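Local coordinates for protein probable exosome complex exonuclease 1 (Archaeoglobus fulgidus, PDB 3M7N) that probably serves as the catalytic Rrp41 component of the archaeal exosome, degrading RNA from its 3' end and able to add heteromeric RNA tails, at residues K156-G169 with G183-N195. The protein carries 1 engineered substitution. Residues are numbered along the deposited sequence; the frame is centred on the assembly and turned at random.
Sequences KGMITSVAVGKADG and GEADMPFAFLIRN
Ser161 and Ala190 meet with their CB atoms 3.6 Å apart at a non-hydrogen-bonded pair, where strands 158-167 and 185-194 run antiparallel in close register. The serine hydroxyl turns to the backbone: with OG anti to its own N (chi1 173°), it donates to Phe189 O at 2.7 Å, reaching that oxygen somewhat out of the carbonyl plane. Val162 N gives the same oxygen a second, weak bond, so one carbonyl is gripped twice. On the other face, the Phe189 ring turns its edge to Val162 O, with CD1 3.5 Å from that oxygen, while Val164 CG2 approaches the ring obliquely. Toward the start of strand 158-167, Ile193 CG1 lies 3.4 Å from Thr160 OG1, the two side chains crossing at a slant; the hydroxyl finds its polar partner in Gln233 of helix 212-248, which also packs on Phe189 and Phe191. At the opposite end of the pair, Glu184 bends at chi2 (99°) and brings OE1 to Gly169 N at 2.8 Å, on the syn side of the carboxylate and somewhat out of its plane. The Glu184 and Lys166 side chains cross at about a right angle, with Glu184 CB and OE1 against the lysine's aliphatic part, while its ammonium pairs with Glu214. Asp186, on the face of Ser161, packs on a phosphate of the bound RNA. These are the two inner strands of the four-stranded antiparallel sheet in the C-terminal half of this RNase PH-family subunit, with helix 212-248 across the face carrying Phe189 and Phe191.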
ATOM      1  N   LYS E 156      25.972  -2.855 -22.844  1.00 41.40           N
ATOM      2  CA  LYS E 156      27.341  -2.450 -23.147  1.00 39.99           C
ATOM      3  C   LYS E 156      28.229  -3.687 -23.272  1.00 39.19           C
ATOM      4  O   LYS E 156      29.157  -3.723 -24.060  1.00 41.55           O
ATOM      5  CB  LYS E 156      27.893  -1.549 -22.042  1.00 39.69           C
ATOM      6  CG  LYS E 156      27.472  -0.098 -22.142  1.00 45.61           C
ATOM      7  CD  LYS E 156      27.846   0.664 -20.873  1.00 48.48           C
ATOM      8  CE  LYS E 156      27.237   2.063 -20.857  1.00 55.94           C
ATOM      9  NZ  LYS E 156      27.559   2.820 -19.607  1.00 64.62           N
ATOM     10  N   GLY E 157      27.930  -4.694 -22.468  1.00 33.27           N
ATOM     11  CA  GLY E 157      28.661  -5.933 -22.481  1.00 28.49           C
ATOM     12  C   GLY E 157      28.040  -6.837 -21.439  1.00 32.95           C
ATOM     13  O   GLY E 157      26.929  -6.609 -21.003  1.00 34.32           O
ATOM     14  N   MET E 158      28.769  -7.852 -21.016  1.00 30.85           N
ATOM     15  CA  MET E 158      28.222  -8.813 -20.098  1.00 29.33           C
ATOM     16  C   MET E 158      28.616  -8.543 -18.655  1.00 31.85           C
ATOM     17  O   MET E 158      29.581  -7.838 -18.371  1.00 33.82           O
ATOM     18  CB  MET E 158      28.651 -10.213 -20.525  1.00 34.07           C
ATOM     19  CG  MET E 158      27.751 -10.785 -21.623  1.00 38.87           C
ATOM     20  SD  MET E 158      26.582 -11.868 -20.812  1.00 38.78           S
ATOM     21  CE  MET E 158      27.620 -12.301 -19.416  1.00 36.91           C
ATOM     22  N   ILE E 159      27.856  -9.119 -17.744  1.00 25.91           N
ATOM     23  CA  ILE E 159      28.117  -8.950 -16.346  1.00 24.35           C
ATOM     24  C   ILE E 159      28.565 -10.303 -15.832  1.00 26.17           C
ATOM     25  O   ILE E 159      27.898 -11.309 -16.051  1.00 26.62           O
ATOM     26  CB  ILE E 159      26.837  -8.474 -15.607  1.00 26.69           C
ATOM     27  CG1 ILE E 159      26.573  -6.993 -15.891  1.00 25.50           C
ATOM     28  CG2 ILE E 159      26.960  -8.698 -14.129  1.00 19.98           C
ATOM     29  CD1 ILE E 159      27.659  -6.052 -15.362  1.00 31.16           C
ATOM     30  N   THR E 160      29.703 -10.336 -15.159  1.00 21.90           N
ATOM     31  CA  THR E 160      30.225 -11.600 -14.691  1.00 24.26           C
ATOM     32  C   THR E 160      30.670 -11.433 -13.249  1.00 24.90           C
ATOM     33  O   THR E 160      31.239 -10.407 -12.865  1.00 29.27           O
ATOM     34  CB  THR E 160      31.399 -12.102 -15.602  1.00 27.57           C
ATOM     35  OG1 THR E 160      30.991 -12.079 -16.980  1.00 22.93           O
ATOM     36  CG2 THR E 160      31.831 -13.518 -15.207  1.00 24.68           C
ATOM     37  N   SER E 161      30.438 -12.443 -12.441  1.00 22.56           N
ATOM     38  CA  SER E 161      30.528 -12.227 -11.019  1.00 25.43           C
ATOM     39  C   SER E 161      31.120 -13.423 -10.282  1.00 24.80           C
ATOM     40  O   SER E 161      30.771 -14.568 -10.572  1.00 28.99           O
ATOM     41  CB  SER E 161      29.116 -11.882 -10.495  1.00 26.13           C
ATOM     42  OG  SER E 161      29.081 -11.819  -9.084  1.00 27.28           O
ATOM     43  N   VAL E 162      32.019 -13.144  -9.341  1.00 21.68           N
ATOM     44  CA  VAL E 162      32.501 -14.130  -8.383  1.00 22.99           C
ATOM     45  C   VAL E 162      32.916 -13.431  -7.098  1.00 22.95           C
ATOM     46  O   VAL E 162      33.258 -12.253  -7.110  1.00 24.17           O
ATOM     47  CB  VAL E 162      33.826 -14.818  -8.835  1.00 27.59           C
ATOM     48  CG1 VAL E 162      33.765 -16.323  -8.608  1.00 28.59           C
ATOM     49  CG2 VAL E 162      34.184 -14.461 -10.242  1.00 31.26           C
ATOM     50  N   ALA E 163      32.965 -14.185  -6.010  1.00 20.82           N
ATOM     51  CA  ALA E 163      33.508 -13.685  -4.760  1.00 26.95           C
ATOM     52  C   ALA E 163      34.896 -14.282  -4.510  1.00 31.74           C
ATOM     53  O   ALA E 163      35.209 -15.374  -4.965  1.00 29.75           O
ATOM     54  CB  ALA E 163      32.581 -14.030  -3.588  1.00 24.75           C
ATOM     55  N   VAL E 164      35.730 -13.545  -3.790  1.00 31.19           N
ATOM     56  CA  VAL E 164      36.964 -14.101  -3.286  1.00 31.35           C
ATOM     57  C   VAL E 164      36.791 -14.152  -1.790  1.00 35.42           C
ATOM     58  O   VAL E 164      36.299 -13.189  -1.191  1.00 36.35           O
ATOM     59  CB  VAL E 164      38.181 -13.221  -3.636  1.00 32.70           C
ATOM     60  CG1 VAL E 164      39.366 -13.569  -2.737  1.00 30.05           C
ATOM     61  CG2 VAL E 164      38.543 -13.372  -5.111  1.00 28.88           C
ATOM     62  N   GLY E 165      37.164 -15.276  -1.191  1.00 31.67           N
ATOM     63  CA  GLY E 165      37.131 -15.421   0.250  1.00 29.51           C
ATOM     64  C   GLY E 165      38.530 -15.349   0.824  1.00 33.99           C
ATOM     65  O   GLY E 165      39.509 -15.149   0.114  1.00 29.81           O
ATOM     66  N   LYS E 166      38.620 -15.497   2.132  1.00 34.38           N
ATOM     67  CA  LYS E 166      39.903 -15.564   2.782  1.00 33.71           C
ATOM     68  C   LYS E 166      39.802 -16.623   3.863  1.00 35.26           C
ATOM     69  O   LYS E 166      38.951 -16.538   4.749  1.00 36.31           O
ATOM     70  CB  LYS E 166      40.305 -14.210   3.365  1.00 33.82           C
ATOM     71  CG  LYS E 166      41.659 -14.243   4.080  1.00 34.18           C
ATOM     72  CD  LYS E 166      42.085 -12.863   4.540  1.00 34.40           C
ATOM     73  CE  LYS E 166      43.001 -12.908   5.738  1.00 34.41           C
ATOM     74  NZ  LYS E 166      43.309 -11.509   6.149  1.00 36.55           N
ATOM     75  N   ALA E 167      40.663 -17.631   3.766  1.00 35.74           N
ATOM     76  CA  ALA E 167      40.617 -18.781   4.655  1.00 36.33           C
ATOM     77  C   ALA E 167      42.013 -19.131   5.163  1.00 39.56           C
ATOM     78  O   ALA E 167      42.965 -19.221   4.385  1.00 38.79           O
ATOM     79  CB  ALA E 167      39.988 -19.962   3.941  1.00 36.91           C
ATOM     80  N   ASP E 168      42.132 -19.300   6.478  1.00 42.02           N
ATOM     81  CA  ASP E 168      43.422 -19.586   7.105  1.00 39.35           C
ATOM     82  C   ASP E 168      44.481 -18.640   6.606  1.00 41.03           C
ATOM     83  O   ASP E 168      45.628 -19.032   6.432  1.00 42.99           O
ATOM     84  CB  ASP E 168      43.879 -21.003   6.796  1.00 38.55           C
ATOM     85  CG  ASP E 168      42.985 -22.054   7.417  1.00 47.43           C
ATOM     86  OD1 ASP E 168      43.030 -23.205   6.939  1.00 52.23           O
ATOM     87  OD2 ASP E 168      42.247 -21.741   8.377  1.00 45.68           O
ATOM     88  N   GLY E 169      44.099 -17.397   6.353  1.00 37.94           N
ATOM     89  CA  GLY E 169      45.060 -16.394   5.951  1.00 34.70           C
ATOM     90  C   GLY E 169      45.277 -16.386   4.456  1.00 36.26           C
ATOM     91  O   GLY E 169      46.010 -15.554   3.935  1.00 38.73           O
ATOM     92  N   GLY E 183      35.671 -18.488   7.620  1.00 35.37           N
ATOM     93  CA  GLY E 183      36.799 -17.766   7.050  1.00 35.25           C
ATOM     94  C   GLY E 183      37.005 -16.383   7.653  1.00 40.42           C
ATOM     95  O   GLY E 183      36.423 -16.045   8.681  1.00 41.26           O
ATOM     96  N   GLU E 184      37.835 -15.571   7.014  1.00 35.54           N
ATOM     97  CA  GLU E 184      38.186 -14.277   7.576  1.00 33.70           C
ATOM     98  C   GLU E 184      37.600 -13.120   6.770  1.00 33.78           C
ATOM     99  O   GLU E 184      37.589 -11.970   7.229  1.00 31.48           O
ATOM    100  CB  GLU E 184      39.707 -14.128   7.655  1.00 32.99           C
ATOM    101  CG  GLU E 184      40.378 -14.962   8.736  1.00 34.30           C
ATOM    102  CD  GLU E 184      40.982 -16.248   8.199  1.00 40.60           C
ATOM    103  OE1 GLU E 184      41.756 -16.192   7.217  1.00 37.12           O
ATOM    104  OE2 GLU E 184      40.682 -17.325   8.760  1.00 49.49           O
ATOM    105  N   ALA E 185      37.126 -13.417   5.565  1.00 28.51           N
ATOM    106  CA  ALA E 185      36.619 -12.368   4.703  1.00 26.91           C
ATOM    107  C   ALA E 185      35.824 -12.920   3.522  1.00 30.45           C
ATOM    108  O   ALA E 185      36.023 -14.048   3.104  1.00 30.17           O
ATOM    109  CB  ALA E 185      37.762 -11.490   4.226  1.00 27.18           C
ATOM    110  N   ASP E 186      34.913 -12.116   2.995  1.00 30.92           N
ATOM    111  CA  ASP E 186      34.107 -12.519   1.858  1.00 31.95           C
ATOM    112  C   ASP E 186      33.853 -11.290   0.993  1.00 31.28           C
ATOM    113  O   ASP E 186      33.392 -10.248   1.479  1.00 30.95           O
ATOM    114  CB  ASP E 186      32.795 -13.150   2.339  1.00 34.45           C
ATOM    115  CG  ASP E 186      31.927 -13.660   1.192  1.00 38.43           C
ATOM    116  OD1 ASP E 186      30.689 -13.631   1.331  1.00 47.08           O
ATOM    117  OD2 ASP E 186      32.472 -14.070   0.147  1.00 41.91           O
ATOM    118  N   MET E 187      34.154 -11.403  -0.294  1.00 33.10           N
ATOM    119  CA  MET E 187      34.167 -10.228  -1.146  1.00 27.43           C
ATOM    120  C   MET E 187      33.663 -10.494  -2.568  1.00 31.23           C
ATOM    121  O   MET E 187      34.443 -10.768  -3.486  1.00 25.85           O
ATOM    122  CB  MET E 187      35.569  -9.637  -1.160  1.00 28.60           C
ATOM    123  CG  MET E 187      35.690  -8.325  -1.908  1.00 29.52           C
ATOM    124  SD  MET E 187      37.362  -7.664  -1.764  1.00 38.87           S
ATOM    125  CE  MET E 187      37.222  -6.223  -2.819  1.00 27.85           C
ATOM    126  N   PRO E 188      32.337 -10.405  -2.750  1.00 31.33           N
ATOM    127  CA  PRO E 188      31.721 -10.568  -4.071  1.00 29.00           C
ATOM    128  C   PRO E 188      32.095  -9.434  -5.018  1.00 25.97           C
ATOM    129  O   PRO E 188      32.144  -8.290  -4.589  1.00 27.92           O
ATOM    130  CB  PRO E 188      30.211 -10.535  -3.766  1.00 30.57           C
ATOM    131  CG  PRO E 188      30.088  -9.948  -2.392  1.00 28.94           C
ATOM    132  CD  PRO E 188      31.335 -10.364  -1.673  1.00 28.68           C
ATOM    133  N   PHE E 189      32.366  -9.765  -6.282  1.00 26.99           N
ATOM    134  CA  PHE E 189      32.584  -8.773  -7.342  1.00 28.30           C
ATOM    135  C   PHE E 189      31.650  -9.084  -8.494  1.00 26.13           C
ATOM    136  O   PHE E 189      31.160 -10.205  -8.623  1.00 27.51           O
ATOM    137  CB  PHE E 189      34.001  -8.870  -7.951  1.00 25.42           C
ATOM    138  CG  PHE E 189      35.114  -8.675  -6.978  1.00 28.63           C
ATOM    139  CD1 PHE E 189      35.507  -9.706  -6.134  1.00 25.49           C
ATOM    140  CD2 PHE E 189      35.808  -7.474  -6.936  1.00 29.46           C
ATOM    141  CE1 PHE E 189      36.554  -9.527  -5.258  1.00 29.47           C
ATOM    142  CE2 PHE E 189      36.860  -7.293  -6.054  1.00 26.01           C
ATOM    143  CZ  PHE E 189      37.233  -8.324  -5.220  1.00 30.39           C
ATOM    144  N   ALA E 190      31.448  -8.102  -9.363  1.00 26.32           N
ATOM    145  CA  ALA E 190      30.947  -8.380 -10.699  1.00 26.50           C
ATOM    146  C   ALA E 190      31.596  -7.360 -11.603  1.00 29.23           C
ATOM    147  O   ALA E 190      31.817  -6.219 -11.195  1.00 26.73           O
ATOM    148  CB  ALA E 190      29.447  -8.276 -10.764  1.00 26.06           C
ATOM    149  N   PHE E 191      31.903  -7.774 -12.827  1.00 25.96           N
ATOM    150  CA  PHE E 191      32.611  -6.914 -13.757  1.00 27.85           C
ATOM    151  C   PHE E 191      31.823  -6.789 -15.045  1.00 28.55           C
ATOM    152  O   PHE E 191      31.050  -7.678 -15.404  1.00 27.66           O
ATOM    153  CB  PHE E 191      33.998  -7.497 -14.106  1.00 25.60           C
ATOM    154  CG  PHE E 191      34.845  -7.847 -12.911  1.00 28.87           C
ATOM    155  CD1 PHE E 191      34.854  -9.139 -12.412  1.00 26.77           C
ATOM    156  CD2 PHE E 191      35.650  -6.892 -12.302  1.00 21.92           C
ATOM    157  CE1 PHE E 191      35.636  -9.471 -11.312  1.00 24.35           C
ATOM    158  CE2 PHE E 191      36.437  -7.220 -11.211  1.00 23.25           C
ATOM    159  CZ  PHE E 191      36.441  -8.509 -10.718  1.00 24.54           C
ATOM    160  N   LEU E 192      32.038  -5.681 -15.737  1.00 27.41           N
ATOM    161  CA  LEU E 192      31.677  -5.572 -17.133  1.00 32.09           C
ATOM    162  C   LEU E 192      32.795  -6.201 -17.986  1.00 35.37           C
ATOM    163  O   LEU E 192      33.956  -5.788 -17.882  1.00 30.40           O
ATOM    164  CB  LEU E 192      31.519  -4.100 -17.511  1.00 26.09           C
ATOM    165  CG  LEU E 192      31.300  -3.881 -19.002  1.00 32.85           C
ATOM    166  CD1 LEU E 192      29.911  -4.390 -19.418  1.00 31.73           C
ATOM    167  CD2 LEU E 192      31.492  -2.413 -19.368  1.00 34.69           C
ATOM    168  N   ILE E 193      32.449  -7.215 -18.786  1.00 32.46           N
ATOM    169  CA  ILE E 193      33.337  -7.747 -19.813  1.00 33.69           C
ATOM    170  C   ILE E 193      33.017  -7.093 -21.151  1.00 39.11           C
ATOM    171  O   ILE E 193      31.868  -7.113 -21.601  1.00 41.18           O
ATOM    172  CB  ILE E 193      33.168  -9.261 -20.031  1.00 35.51           C
ATOM    173  CG1 ILE E 193      33.025 -10.008 -18.708  1.00 36.90           C
ATOM    174  CG2 ILE E 193      34.337  -9.813 -20.844  1.00 37.24           C
ATOM    175  CD1 ILE E 193      34.257  -9.986 -17.846  1.00 30.18           C
ATOM    176  N   ARG E 194      34.031  -6.523 -21.788  1.00 35.72           N
ATOM    177  CA  ARG E 194      33.869  -5.872 -23.080  1.00 38.05           C
ATOM    178  C   ARG E 194      35.114  -6.197 -23.885  1.00 43.17           C
ATOM    179  O   ARG E 194      36.217  -6.217 -23.344  1.00 47.55           O
ATOM    180  CB  ARG E 194      33.738  -4.359 -22.917  1.00 38.41           C
ATOM    181  CG  ARG E 194      32.705  -3.725 -23.820  1.00 39.49           C
ATOM    182  CD  ARG E 194      33.189  -2.431 -24.412  1.00 37.34           C
ATOM    183  NE  ARG E 194      33.374  -1.369 -23.432  1.00 47.80           N
ATOM    184  CZ  ARG E 194      32.530  -0.351 -23.255  1.00 50.42           C
ATOM    185  NH1 ARG E 194      32.782   0.581 -22.344  1.00 49.92           N
ATOM    186  NH2 ARG E 194      31.430  -0.259 -23.986  1.00 49.68           N
ATOM    187  N   ASN E 195      34.941  -6.474 -25.171  1.00 45.20           N
ATOM    188  CA  ASN E 195      36.067  -6.859 -26.000  1.00 45.08           C
ATOM    189  C   ASN E 195      36.790  -8.066 -25.383  1.00 49.79           C
ATOM    190  O   ASN E 195      38.021  -8.121 -25.337  1.00 51.74           O
ATOM    191  CB  ASN E 195      37.009  -5.656 -26.157  1.00 50.06           C
ATOM    192  CG  ASN E 195      38.259  -5.981 -26.949  1.00 54.89           C
ATOM    193  OD1 ASN E 195      38.204  -6.624 -28.002  1.00 54.59           O
ATOM    194  ND2 ASN E 195      39.398  -5.533 -26.446  1.00 53.60           N
TER